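Local coordinates for protein sialidase B (Streptococcus pneumoniae serotype 4, PDB 4XJW) that cleaves terminal sialic acid residues from oligosaccharides, glycoproteins and glycolipids as an exo-alpha-sialidase of glycosyl hydrolase family 33, at residues A[77-80]-A[85-88]; A[362-367]-A[372-377]; A[423-428]-A[432-437]; A[605-610]-A[630-635]. The protein carries 1 engineered substitution. All blocks are in the same frame, centred on the assembly; numbering follows the deposited sequence.

Interaction 1 of 4, residues A[77-80]-A[85-88]; sequences EIRD and INYL. With PO4 (phosphate ion), chain D.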
loop_
_atom_site.group_PDB
_atom_site.type_symbol
_atom_site.label_atom_id
_atom_site.label_comp_id
_atom_site.label_asym_id
_atom_site.label_seq_id
_atom_site.Cartn_x
_atom_site.Cartn_y
_atom_site.Cartn_z
ATOM N N GLU A 77 -14.365 1.031 23.917
ATOM C CA GLU A 77 -14.010 1.524 25.232
ATOM C C GLU A 77 -14.458 0.475 26.244
ATOM O O GLU A 77 -15.523 -0.129 26.087
ATOM C CB GLU A 77 -14.744 2.820 25.518
ATOM C CG GLU A 77 -14.353 3.984 24.666
ATOM C CD GLU A 77 -14.683 5.273 25.367
ATOM O OE1 GLU A 77 -13.909 5.672 26.266
ATOM O OE2 GLU A 77 -15.734 5.859 25.049
ATOM N N ILE A 78 -13.633 0.240 27.263
ATOM C CA ILE A 78 -13.993 -0.676 28.343
ATOM C C ILE A 78 -13.578 -0.013 29.645
ATOM O O ILE A 78 -12.384 0.128 29.926
ATOM C CB ILE A 78 -13.335 -2.067 28.178
ATOM C CG1 ILE A 78 -13.250 -2.463 26.705
ATOM C CG2 ILE A 78 -14.113 -3.120 28.938
ATOM C CD1 ILE A 78 -11.964 -3.139 26.324
ATOM N N ARG A 79 -14.564 0.429 30.428
ATOM C CA ARG A 79 -14.284 1.328 31.545
ATOM C C ARG A 79 -15.018 0.928 32.815
ATOM O O ARG A 79 -16.207 0.608 32.780
ATOM C CB ARG A 79 -14.679 2.759 31.176
ATOM C CG ARG A 79 -14.105 3.233 29.849
ATOM C CD ARG A 79 -14.478 4.665 29.565
ATOM N NE ARG A 79 -13.846 5.565 30.521
ATOM C CZ ARG A 79 -14.051 6.878 30.580
ATOM N NH1 ARG A 79 -14.889 7.470 29.734
ATOM N NH2 ARG A 79 -13.415 7.597 31.496
ATOM N N ASP A 80 -14.305 0.968 33.935
ATOM C CA ASP A 80 -14.903 0.692 35.239
ATOM C C ASP A 80 -14.127 1.512 36.262
ATOM O O ASP A 80 -12.961 1.226 36.536
ATOM C CB ASP A 80 -14.815 -0.802 35.567
ATOM C CG ASP A 80 -15.546 -1.180 36.855
ATOM O OD1 ASP A 80 -15.366 -0.492 37.880
ATOM O OD2 ASP A 80 -16.289 -2.184 36.840
ATOM N N ILE A 85 -10.058 0.955 35.763
ATOM C CA ILE A 85 -9.718 0.509 34.418
ATOM C C ILE A 85 -10.363 1.409 33.376
ATOM O O ILE A 85 -11.571 1.666 33.418
ATOM C CB ILE A 85 -10.173 -0.939 34.180
ATOM C CG1 ILE A 85 -9.343 -1.904 35.022
ATOM C CG2 ILE A 85 -10.045 -1.309 32.688
ATOM C CD1 ILE A 85 -9.879 -3.321 35.061
ATOM N N ASN A 86 -9.555 1.888 32.438
ATOM C CA ASN A 86 -10.069 2.675 31.330
ATOM C C ASN A 86 -9.349 2.330 30.043
ATOM O O ASN A 86 -8.338 2.941 29.698
ATOM C CB ASN A 86 -9.951 4.165 31.614
ATOM C CG ASN A 86 -10.832 4.602 32.758
ATOM O OD1 ASN A 86 -12.038 4.765 32.591
ATOM N ND2 ASN A 86 -10.237 4.787 33.934
ATOM N N TYR A 87 -9.882 1.351 29.331
ATOM C CA TYR A 87 -9.250 0.890 28.110
ATOM C C TYR A 87 -9.898 1.535 26.893
ATOM O O TYR A 87 -11.120 1.674 26.822
ATOM C CB TYR A 87 -9.347 -0.628 28.013
ATOM C CG TYR A 87 -8.563 -1.385 29.059
ATOM C CD1 TYR A 87 -7.369 -0.879 29.568
ATOM C CD2 TYR A 87 -9.018 -2.609 29.536
ATOM C CE1 TYR A 87 -6.649 -1.581 30.526
ATOM C CE2 TYR A 87 -8.303 -3.314 30.484
ATOM C CZ TYR A 87 -7.124 -2.797 30.976
ATOM O OH TYR A 87 -6.418 -3.498 31.927
ATOM N N LEU A 88 -9.061 1.952 25.952
ATOM C CA LEU A 88 -9.525 2.448 24.668
ATOM C C LEU A 88 -8.645 1.810 23.603
ATOM O O LEU A 88 -7.429 2.025 23.591
ATOM C CB LEU A 88 -9.422 3.978 24.609
ATOM C CG LEU A 88 -9.600 4.580 23.209
ATOM C CD1 LEU A 88 -11.027 4.463 22.759
ATOM C CD2 LEU A 88 -9.143 6.038 23.160
HETATM P P PO4 D . -15.565 10.763 28.310
HETATM O O1 PO4 D . -16.765 11.657 28.132
HETATM O O2 PO4 D . -15.602 10.103 29.675
HETATM O O3 PO4 D . -15.617 9.698 27.228
HETATM O O4 PO4 D . -14.311 11.586 28.163
HETATM O O HOH W 1 -11.709 4.508 27.507
#
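Tyr-87 and Ile-78 form a hydrogen-bonded antiparallel pair: Tyr-87 N gives its hydrogen to Ile-78 O at 2.8 Å, and Ile-78 N returns one to Tyr-87 O at 2.9 Å. Their side chains leave the same face of the sheet, where Ile-78 CD1 lies 4.0 Å from Tyr-87 CB. The next residue on this face, Ile-85, sets its CG2 branch over one face of the Tyr-87 ring, displaced toward the rim. Branched isoleucines suit this largely apolar side, which Leu-137 and Tyr-119 also cover, while the tyrosine can still send its OH to the carbonyl of Thr-135. On the opposite face Arg-79 sits across from Asn-86. A bend at chi3 (67°) turns the guanidinium so that NE meets Asn-86 OD1 at 2.9 Å, almost in the guanidinium plane, with a weak second bond from NH2. Arg-79 NH1 reaches O2 of a phosphate at 2.7 Å; this ion, probably from the crystallisation liquor, is also held by Arg-155. A water donates to both Glu-77 OE1 and Tyr-87 O, while Glu-77 OE2 is hydrogen-bonded to Tyr-63 OH. The arrangement is a beta hairpin, strand 85-91 forming the outer edge of an antiparallel sheet in the concanavalin-like N-terminal domain.

Interaction 2 of 4, residues A[362-367]-A[372-377]; sequences TNYTIN and VLEGGK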
loop_
_atom_site.group_PDB
_atom_site.type_symbol
_atom_site.label_atom_id
_atom_site.label_comp_id
_atom_site.label_asym_id
_atom_site.label_seq_id
_atom_site.Cartn_x
_atom_site.Cartn_y
_atom_site.Cartn_z
ATOM N N THR A 362 41.294 -7.892 -9.429
ATOM C CA THR A 362 41.432 -8.563 -8.143
ATOM C C THR A 362 41.035 -10.021 -8.287
ATOM O O THR A 362 40.721 -10.474 -9.382
ATOM C CB THR A 362 40.509 -7.942 -7.088
ATOM O OG1 THR A 362 39.149 -8.275 -7.399
ATOM C CG2 THR A 362 40.659 -6.430 -7.056
ATOM N N ASN A 363 41.029 -10.751 -7.174
ATOM C CA ASN A 363 40.564 -12.135 -7.174
ATOM C C ASN A 363 39.068 -12.209 -6.858
ATOM O O ASN A 363 38.511 -13.293 -6.673
ATOM C CB ASN A 363 41.366 -12.966 -6.167
ATOM C CG ASN A 363 41.255 -14.465 -6.414
ATOM O OD1 ASN A 363 41.152 -14.914 -7.554
ATOM N ND2 ASN A 363 41.275 -15.243 -5.339
ATOM N N TYR A 364 38.422 -11.049 -6.797
ATOM C CA TYR A 364 36.994 -10.999 -6.502
ATOM C C TYR A 364 36.165 -10.795 -7.752
ATOM O O TYR A 364 36.556 -10.053 -8.653
ATOM C CB TYR A 364 36.689 -9.861 -5.539
ATOM C CG TYR A 364 37.357 -9.994 -4.198
ATOM C CD1 TYR A 364 36.830 -10.827 -3.222
ATOM C CD2 TYR A 364 38.505 -9.277 -3.910
ATOM C CE1 TYR A 364 37.432 -10.945 -1.990
ATOM C CE2 TYR A 364 39.115 -9.379 -2.683
ATOM C CZ TYR A 364 38.577 -10.218 -1.728
ATOM O OH TYR A 364 39.186 -10.329 -0.509
ATOM N N THR A 365 35.010 -11.449 -7.793
ATOM C CA THR A 365 34.037 -11.216 -8.849
ATOM C C THR A 365 32.647 -11.004 -8.257
ATOM O O THR A 365 32.392 -11.336 -7.097
ATOM C CB THR A 365 33.994 -12.376 -9.866
ATOM O OG1 THR A 365 33.643 -13.593 -9.196
ATOM C CG2 THR A 365 35.345 -12.548 -10.558
ATOM N N ILE A 366 31.760 -10.431 -9.065
ATOM C CA ILE A 366 30.363 -10.243 -8.696
ATOM C C ILE A 366 29.517 -11.096 -9.640
ATOM O O ILE A 366 29.694 -11.019 -10.854
ATOM C CB ILE A 366 29.957 -8.765 -8.842
ATOM C CG1 ILE A 366 30.919 -7.854 -8.070
ATOM C CG2 ILE A 366 28.526 -8.544 -8.400
ATOM C CD1 ILE A 366 30.946 -8.106 -6.562
ATOM N N ASN A 367 28.612 -11.906 -9.099
ATOM C CA ASN A 367 27.742 -12.718 -9.953
ATOM C C ASN A 367 26.490 -11.952 -10.399
ATOM O O ASN A 367 26.391 -10.746 -10.176
ATOM C CB ASN A 367 27.402 -14.084 -9.320
ATOM C CG ASN A 367 26.530 -13.975 -8.068
ATOM O OD1 ASN A 367 25.950 -12.931 -7.780
ATOM N ND2 ASN A 367 26.431 -15.071 -7.325
ATOM N N VAL A 372 29.085 -11.304 -3.862
ATOM C CA VAL A 372 30.546 -11.259 -3.931
ATOM C C VAL A 372 31.164 -12.653 -3.884
ATOM O O VAL A 372 30.851 -13.453 -2.996
ATOM C CB VAL A 372 31.131 -10.438 -2.770
ATOM C CG1 VAL A 372 32.651 -10.376 -2.878
ATOM C CG2 VAL A 372 30.535 -9.040 -2.753
ATOM N N LEU A 373 32.045 -12.938 -4.839
ATOM C CA LEU A 373 32.790 -14.188 -4.842
ATOM C C LEU A 373 34.275 -13.889 -4.689
ATOM O O LEU A 373 34.764 -12.890 -5.209
ATOM C CB LEU A 373 32.546 -14.960 -6.143
ATOM C CG LEU A 373 31.304 -15.860 -6.237
ATOM C CD1 LEU A 373 30.010 -15.081 -6.147
ATOM C CD2 LEU A 373 31.326 -16.660 -7.522
ATOM N N GLU A 374 34.985 -14.743 -3.957
ATOM C CA GLU A 374 36.440 -14.649 -3.885
ATOM C C GLU A 374 37.053 -15.927 -4.445
ATOM O O GLU A 374 36.830 -17.018 -3.917
ATOM C CB GLU A 374 36.918 -14.412 -2.451
ATOM C CG GLU A 374 38.439 -14.303 -2.335
ATOM C CD GLU A 374 38.908 -14.143 -0.902
ATOM O OE1 GLU A 374 38.086 -14.343 0.016
ATOM O OE2 GLU A 374 40.093 -13.810 -0.701
ATOM N N GLY A 375 37.812 -15.793 -5.526
ATOM C CA GLY A 375 38.365 -16.955 -6.193
ATOM C C GLY A 375 37.268 -17.926 -6.580
ATOM O O GLY A 375 37.416 -19.143 -6.440
ATOM N N GLY A 376 36.147 -17.377 -7.040
ATOM C CA GLY A 376 35.039 -18.186 -7.516
ATOM C C GLY A 376 34.144 -18.767 -6.433
ATOM O O GLY A 376 33.134 -19.400 -6.739
ATOM N N LYS A 377 34.495 -18.558 -5.167
ATOM C CA LYS A 377 33.688 -19.123 -4.090
ATOM C C LYS A 377 32.897 -18.065 -3.313
ATOM O O LYS A 377 33.387 -16.964 -3.054
ATOM C CB LYS A 377 34.531 -20.018 -3.178
ATOM C CG LYS A 377 35.141 -21.200 -3.931
ATOM C CD LYS A 377 35.777 -22.230 -3.011
ATOM C CE LYS A 377 37.240 -22.473 -3.381
ATOM N NZ LYS A 377 37.849 -23.599 -2.617
HETATM O O HOH W 2 35.976 -14.864 -7.963
HETATM O O HOH W 3 38.158 -11.780 1.448
#
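A beta hairpin in the domain inserted into the propeller pairs 364-366 with 372-374, and a type I' turn from Glu-374 to Lys-377 leads on to the next strand. Gly-375 and Gly-376 occupy the turn with positive phi, a conformation glycine adopts easily. Gly-375 N donates to Asn-363 O at 2.8 Å. Further in, Thr-365 and Leu-373 exchange two backbone bonds, and on their shared face Thr-365 OG1 rests 3.5 Å from Leu-373 CB. Leu-373 CD1 reaches Asn-367 ND2 at 3.8 Å, while the amide oxygen of that asparagine accepts from Glu-371 N. The other face is apolar toward the core: Ile-366 CD1 meets Val-372 CG2, and Val-406 packs against both, which suits two branched residues. On this same face the Tyr-364 side chain runs alongside that of Glu-374, ring and carboxylate planes 30° apart. With CG anti to the backbone N (chi1 -180°) and the chain straight beyond it, the methylenes of Glu-374 follow the ring from CD1 to CE1, and CG comes 3.5 Å from Tyr-364 CE1. At their ends one water, in the ring plane, joins the two: it stands 2.6 Å from Tyr-364 OH and donates to Glu-374 OE1 at 2.9 Å.

Interaction 3 of 4, residues A[423-428]-A[432-437]; sequences MTTSQN and SWEQFK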
loop_
_atom_site.group_PDB
_atom_site.type_symbol
_atom_site.label_atom_id
_atom_site.label_comp_id
_atom_site.label_asym_id
_atom_site.label_seq_id
_atom_site.Cartn_x
_atom_site.Cartn_y
_atom_site.Cartn_z
ATOM N N MET A 423 15.847 -3.667 -13.159
ATOM C CA MET A 423 14.801 -4.308 -13.944
ATOM C C MET A 423 14.888 -5.817 -13.779
ATOM O O MET A 423 15.977 -6.362 -13.590
ATOM C CB MET A 423 14.929 -3.918 -15.418
ATOM C CG MET A 423 16.086 -4.537 -16.140
ATOM S SD MET A 423 15.972 -4.295 -17.925
ATOM C CE MET A 423 14.248 -4.309 -18.208
ATOM N N THR A 424 13.736 -6.484 -13.807
ATOM C CA THR A 424 13.700 -7.928 -13.908
ATOM C C THR A 424 12.694 -8.272 -14.991
ATOM O O THR A 424 11.880 -7.420 -15.383
ATOM C CB THR A 424 13.341 -8.618 -12.563
ATOM O OG1 THR A 424 13.356 -10.040 -12.755
ATOM C CG2 THR A 424 11.959 -8.193 -12.058
ATOM N N THR A 425 12.778 -9.497 -15.494
ATOM C CA THR A 425 11.867 -9.961 -16.528
ATOM C C THR A 425 11.280 -11.299 -16.134
ATOM O O THR A 425 11.842 -12.024 -15.319
ATOM C CB THR A 425 12.553 -10.129 -17.896
ATOM O OG1 THR A 425 13.479 -11.220 -17.837
ATOM C CG2 THR A 425 13.285 -8.853 -18.318
ATOM N N SER A 426 10.138 -11.623 -16.723
ATOM C CA SER A 426 9.538 -12.930 -16.540
ATOM C C SER A 426 9.195 -13.487 -17.905
ATOM O O SER A 426 8.632 -12.785 -18.746
ATOM C CB SER A 426 8.269 -12.855 -15.698
ATOM O OG SER A 426 7.623 -14.122 -15.709
ATOM N N GLN A 427 9.526 -14.754 -18.111
ATOM C CA GLN A 427 9.234 -15.422 -19.368
ATOM C C GLN A 427 7.968 -16.261 -19.252
ATOM O O GLN A 427 7.553 -16.907 -20.218
ATOM C CB GLN A 427 10.421 -16.295 -19.781
ATOM C CG GLN A 427 11.611 -15.494 -20.305
ATOM C CD GLN A 427 12.938 -15.982 -19.753
ATOM O OE1 GLN A 427 13.008 -17.029 -19.108
ATOM N NE2 GLN A 427 13.999 -15.218 -19.998
ATOM N N ASN A 428 7.352 -16.260 -18.070
ATOM C CA ASN A 428 6.151 -17.067 -17.845
ATOM C C ASN A 428 5.014 -16.258 -17.216
ATOM O O ASN A 428 4.255 -16.765 -16.373
ATOM C CB ASN A 428 6.485 -18.302 -17.004
ATOM C CG ASN A 428 7.277 -17.958 -15.766
ATOM O OD1 ASN A 428 7.198 -16.831 -15.277
ATOM N ND2 ASN A 428 8.054 -18.913 -15.255
ATOM N N SER A 432 7.512 -16.769 -12.399
ATOM C CA SER A 432 8.816 -16.554 -11.777
ATOM C C SER A 432 9.488 -15.337 -12.414
ATOM O O SER A 432 9.138 -14.941 -13.525
ATOM C CB SER A 432 9.711 -17.787 -11.913
ATOM O OG SER A 432 10.069 -18.010 -13.263
ATOM N N TRP A 433 10.468 -14.776 -11.706
ATOM C CA TRP A 433 11.198 -13.592 -12.150
ATOM C C TRP A 433 12.696 -13.858 -12.156
ATOM O O TRP A 433 13.212 -14.566 -11.284
ATOM C CB TRP A 433 10.896 -12.403 -11.222
ATOM C CG TRP A 433 9.459 -11.993 -11.246
ATOM C CD1 TRP A 433 8.474 -12.403 -10.387
ATOM C CD2 TRP A 433 8.828 -11.122 -12.191
ATOM N NE1 TRP A 433 7.279 -11.811 -10.724
ATOM C CE2 TRP A 433 7.468 -11.026 -11.832
ATOM C CE3 TRP A 433 9.289 -10.386 -13.293
ATOM C CZ2 TRP A 433 6.548 -10.246 -12.560
ATOM C CZ3 TRP A 433 8.378 -9.603 -14.012
ATOM C CH2 TRP A 433 7.026 -9.536 -13.634
ATOM N N GLU A 434 13.378 -13.288 -13.149
ATOM C CA GLU A 434 14.828 -13.366 -13.276
ATOM C C GLU A 434 15.537 -12.564 -12.203
ATOM O O GLU A 434 14.925 -11.733 -11.515
ATOM C CB GLU A 434 15.262 -12.813 -14.632
ATOM C CG GLU A 434 14.817 -13.665 -15.823
ATOM C CD GLU A 434 15.327 -15.089 -15.717
ATOM O OE1 GLU A 434 16.517 -15.264 -15.380
ATOM O OE2 GLU A 434 14.536 -16.022 -15.957
ATOM N N GLN A 435 16.839 -12.792 -12.070
ATOM C CA GLN A 435 17.652 -11.939 -11.209
ATOM C C GLN A 435 17.687 -10.527 -11.784
ATOM O O GLN A 435 17.844 -10.340 -12.996
ATOM C CB GLN A 435 19.063 -12.506 -11.059
ATOM C CG GLN A 435 19.123 -13.842 -10.309
ATOM C CD GLN A 435 18.550 -13.754 -8.904
ATOM O OE1 GLN A 435 18.710 -12.744 -8.216
ATOM N NE2 GLN A 435 17.870 -14.810 -8.476
ATOM N N PHE A 436 17.549 -9.529 -10.919
ATOM C CA PHE A 436 17.491 -8.148 -11.385
ATOM C C PHE A 436 18.823 -7.653 -11.949
ATOM O O PHE A 436 19.890 -8.142 -11.579
ATOM C CB PHE A 436 16.927 -7.197 -10.304
ATOM C CG PHE A 436 17.884 -6.883 -9.174
ATOM C CD1 PHE A 436 18.893 -5.940 -9.331
ATOM C CD2 PHE A 436 17.744 -7.511 -7.941
ATOM C CE1 PHE A 436 19.761 -5.643 -8.299
ATOM C CE2 PHE A 436 18.611 -7.224 -6.898
ATOM C CZ PHE A 436 19.617 -6.287 -7.076
ATOM N N LYS A 437 18.736 -6.719 -12.893
ATOM C CA LYS A 437 19.902 -6.019 -13.424
ATOM C C LYS A 437 19.740 -4.528 -13.184
ATOM O O LYS A 437 18.634 -3.996 -13.280
ATOM C CB LYS A 437 20.057 -6.286 -14.916
ATOM C CG LYS A 437 20.327 -7.737 -15.242
ATOM C CD LYS A 437 20.481 -7.950 -16.734
ATOM C CE LYS A 437 20.759 -9.409 -17.039
ATOM N NZ LYS A 437 21.782 -9.551 -18.108
HETATM O O HOH W 4 10.584 -16.412 -15.974
#
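Ser-426 OG lies 2.8 Å from Ser-432 O, to which it may donate, although another acceptor is within reach of its proton. Ser-426 OG also accepts from Asn-428 N, closing an ST turn, and from Gly-430 N. A small hydroxyl suits this place, for it fits inside the turn and can serve several backbone groups. Asn-428 adds a two-point grip on Ser-432: its OD1 accepts from Ser-432 N at 2.9 Å, and its ND2 donates to Ser-432 OG at 3.0 Å, with the hydroxyl near the amide plane. The serine, asparagine, glycine, serine and tryptophan spacing is that of an Asp-box, the curated BNR 2 repeat, with asparagine in the usual aspartate position. Trp-433 closes the motif: Ser-426 CB sits over one face of its six-membered ring, 3.8 Å from the centroid, in a CH-pi contact, while Thr-424 CG2 approaches Trp-433 CE3 obliquely at 3.7 Å. With its OG1 anti to the backbone N (chi1 -179°), Thr-424 donates to Glu-434 O at 2.6 Å, from above the carbonyl plane. Glu-434 N is held by Thr-425 O, whereas Thr-425 N is buried without a partner. Met-423 and Lys-437 then pair through two backbone bonds. Strand 420-426 thus has this returning chain, ending in short strand 437-438, along one edge and strand 301-308 along the other; the indole packs against Thr-301 and Leu-303 and bonds through NE1 to Thr-241 OG1.

Interaction 4 of 4, residues A[605-610]-A[630-635]; sequences GIDLPS and FEKYDS. Engineered in segment 605-610: Gly-605 (natural residue Asp).
Lys-632 reaches across to Asp-607 along a chain that begins at the rim of the Phe-630 ring, two residues back. Lys-632 CB lies 3.4 Å from Phe-630 CE2. Lys-632 CG is 3.6 Å from Phe-630 CE2. CD passes on beyond the ring, and CE comes 3.4 Å from Asp-607 OD2. The chain stays extended until chi4 (74°), where it bends and brings NZ to that oxygen at 2.8 Å. This salt bridge uses the anti lone pair of OD2, and the side chains meet at about a right angle. A long lysine suits the span between the backbones, its methylenes running past the Phe-630 rim at CE2 while the ammonium finds a charged partner. Lys-632 is the centre of an inverse gamma turn, where the chain leaves strand 626-631 of the catalytic beta-propeller. The buried carboxylate has further donors. Asp-607 OD1 accepts from Leu-608 N at 2.7 Å and from Lys-98 N, and OD2 also from Gly-97 N, so the aspartate ties the propeller to the N-terminal domain where strand 98-99 begins. Beside it, Ile-606 and Phe-630 pass in opposite directions, Ile-606 CG2 3.9 Å from Phe-630 CZ and oblique to the ring; Ile-650 and Leu-652 also touch the isoleucine. Phe-630 in turn stands about 7 Å, side chain to side chain, from Tyr-615, probably the nucleophile, whose backbone N donates to Glu-631 OE1.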
loop_
_atom_site.group_PDB
_atom_site.type_symbol
_atom_site.label_atom_id
_atom_site.label_comp_id
_atom_site.label_asym_id
_atom_site.label_seq_id
_atom_site.Cartn_x
_atom_site.Cartn_y
_atom_site.Cartn_z
ATOM N N GLY A 605 -17.528 8.145 -7.036
ATOM C CA GLY A 605 -16.940 8.072 -5.699
ATOM C C GLY A 605 -16.726 6.618 -5.281
ATOM O O GLY A 605 -17.678 5.849 -5.169
ATOM N N ILE A 606 -15.472 6.248 -5.043
ATOM C CA ILE A 606 -15.127 4.884 -4.624
ATOM C C ILE A 606 -15.762 4.546 -3.264
ATOM O O ILE A 606 -16.238 3.435 -3.031
ATOM C CB ILE A 606 -13.595 4.728 -4.554
ATOM C CG1 ILE A 606 -12.976 4.837 -5.949
ATOM C CG2 ILE A 606 -13.214 3.392 -3.911
ATOM C CD1 ILE A 606 -12.986 3.526 -6.700
ATOM N N ASP A 607 -15.761 5.525 -2.366
ATOM C CA ASP A 607 -16.395 5.398 -1.057
ATOM C C ASP A 607 -16.565 6.836 -0.557
ATOM O O ASP A 607 -16.346 7.781 -1.321
ATOM C CB ASP A 607 -15.528 4.553 -0.112
ATOM C CG ASP A 607 -16.299 4.009 1.090
ATOM O OD1 ASP A 607 -17.432 4.467 1.357
ATOM O OD2 ASP A 607 -15.763 3.113 1.789
ATOM N N LEU A 608 -16.938 7.003 0.713
ATOM C CA LEU A 608 -17.283 8.316 1.276
ATOM C C LEU A 608 -16.154 9.312 1.107
ATOM O O LEU A 608 -14.981 8.936 1.138
ATOM C CB LEU A 608 -17.613 8.178 2.766
ATOM C CG LEU A 608 -18.620 7.106 3.164
ATOM C CD1 LEU A 608 -19.019 7.211 4.631
ATOM C CD2 LEU A 608 -19.842 7.151 2.251
ATOM N N PRO A 609 -16.493 10.600 0.936
ATOM C CA PRO A 609 -15.473 11.644 0.812
ATOM C C PRO A 609 -14.486 11.654 1.986
ATOM O O PRO A 609 -13.329 12.053 1.817
ATOM C CB PRO A 609 -16.303 12.934 0.798
ATOM C CG PRO A 609 -17.590 12.530 0.164
ATOM C CD PRO A 609 -17.845 11.099 0.624
ATOM N N SER A 610 -14.933 11.218 3.163
ATOM C CA SER A 610 -14.078 11.244 4.348
ATOM C C SER A 610 -13.266 9.960 4.564
ATOM O O SER A 610 -12.426 9.902 5.461
ATOM C CB SER A 610 -14.921 11.517 5.590
ATOM O OG SER A 610 -15.872 10.487 5.765
ATOM N N PHE A 630 -6.104 -0.482 -4.520
ATOM C CA PHE A 630 -5.783 0.824 -3.950
ATOM C C PHE A 630 -5.545 0.789 -2.451
ATOM O O PHE A 630 -6.029 -0.111 -1.741
ATOM C CB PHE A 630 -6.907 1.817 -4.263
ATOM C CG PHE A 630 -8.210 1.501 -3.571
ATOM C CD1 PHE A 630 -9.086 0.555 -4.098
ATOM C CD2 PHE A 630 -8.559 2.153 -2.390
ATOM C CE1 PHE A 630 -10.296 0.254 -3.457
ATOM C CE2 PHE A 630 -9.765 1.868 -1.758
ATOM C CZ PHE A 630 -10.628 0.925 -2.282
ATOM N N GLU A 631 -4.816 1.798 -1.975
ATOM C CA GLU A 631 -4.583 1.987 -0.561
ATOM C C GLU A 631 -5.815 2.640 0.051
ATOM O O GLU A 631 -6.045 3.831 -0.138
ATOM C CB GLU A 631 -3.341 2.872 -0.375
ATOM C CG GLU A 631 -2.031 2.191 -0.818
ATOM C CD GLU A 631 -0.831 3.123 -0.787
ATOM O OE1 GLU A 631 -1.008 4.365 -0.709
ATOM O OE2 GLU A 631 0.309 2.602 -0.797
ATOM N N LYS A 632 -6.615 1.870 0.780
ATOM C CA LYS A 632 -7.819 2.406 1.412
ATOM C C LYS A 632 -7.503 3.013 2.783
ATOM O O LYS A 632 -8.017 2.588 3.823
ATOM C CB LYS A 632 -8.928 1.351 1.527
ATOM C CG LYS A 632 -10.300 1.975 1.795
ATOM C CD LYS A 632 -11.395 0.949 1.985
ATOM C CE LYS A 632 -12.725 1.638 2.247
ATOM N NZ LYS A 632 -13.267 2.239 1.005
ATOM N N TYR A 633 -6.648 4.023 2.776
ATOM C CA TYR A 633 -6.329 4.762 3.993
ATOM C C TYR A 633 -5.587 6.006 3.600
ATOM O O TYR A 633 -5.197 6.182 2.440
ATOM C CB TYR A 633 -5.511 3.915 4.985
ATOM C CG TYR A 633 -4.018 3.812 4.720
ATOM C CD1 TYR A 633 -3.520 3.121 3.616
ATOM C CD2 TYR A 633 -3.111 4.408 5.578
ATOM C CE1 TYR A 633 -2.142 3.024 3.390
ATOM C CE2 TYR A 633 -1.748 4.315 5.378
ATOM C CZ TYR A 633 -1.259 3.617 4.287
ATOM O OH TYR A 633 0.109 3.539 4.101
ATOM N N ASP A 634 -5.410 6.895 4.561
ATOM C CA ASP A 634 -4.669 8.101 4.273
ATOM C C ASP A 634 -3.188 7.844 4.539
ATOM O O ASP A 634 -2.730 7.851 5.686
ATOM C CB ASP A 634 -5.200 9.256 5.106
ATOM C CG ASP A 634 -4.593 10.575 4.698
ATOM O OD1 ASP A 634 -3.393 10.588 4.355
ATOM O OD2 ASP A 634 -5.316 11.594 4.728
ATOM N N SER A 635 -2.447 7.593 3.466
ATOM C CA SER A 635 -1.049 7.184 3.574
ATOM C C SER A 635 -0.106 8.365 3.834
ATOM O O SER A 635 1.111 8.181 3.929
ATOM C CB SER A 635 -0.623 6.399 2.324
ATOM O OG SER A 635 -0.517 7.263 1.203
#

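The four contacts follow one another along the chain without overlapping. Interaction 1 lies in the N-terminal lectin-like domain, with its centre about 52 Å from that of interaction 3, on the opposite side of the molecule. Interaction 2 belongs to the inserted sheet, which comes in the sequence between propeller strands 301-308 and 420-426; its nearest atoms are about 7 Å from those of interaction 3, which lies where the chain has returned to the propeller. Interaction 4 is the most central, about 30 Å from interaction 1 and 33 Å from interaction 3 between centres, and lies near the probable catalytic nucleophile, Tyr-615. The set samples two outlying domains and the catalytic propeller that joins them.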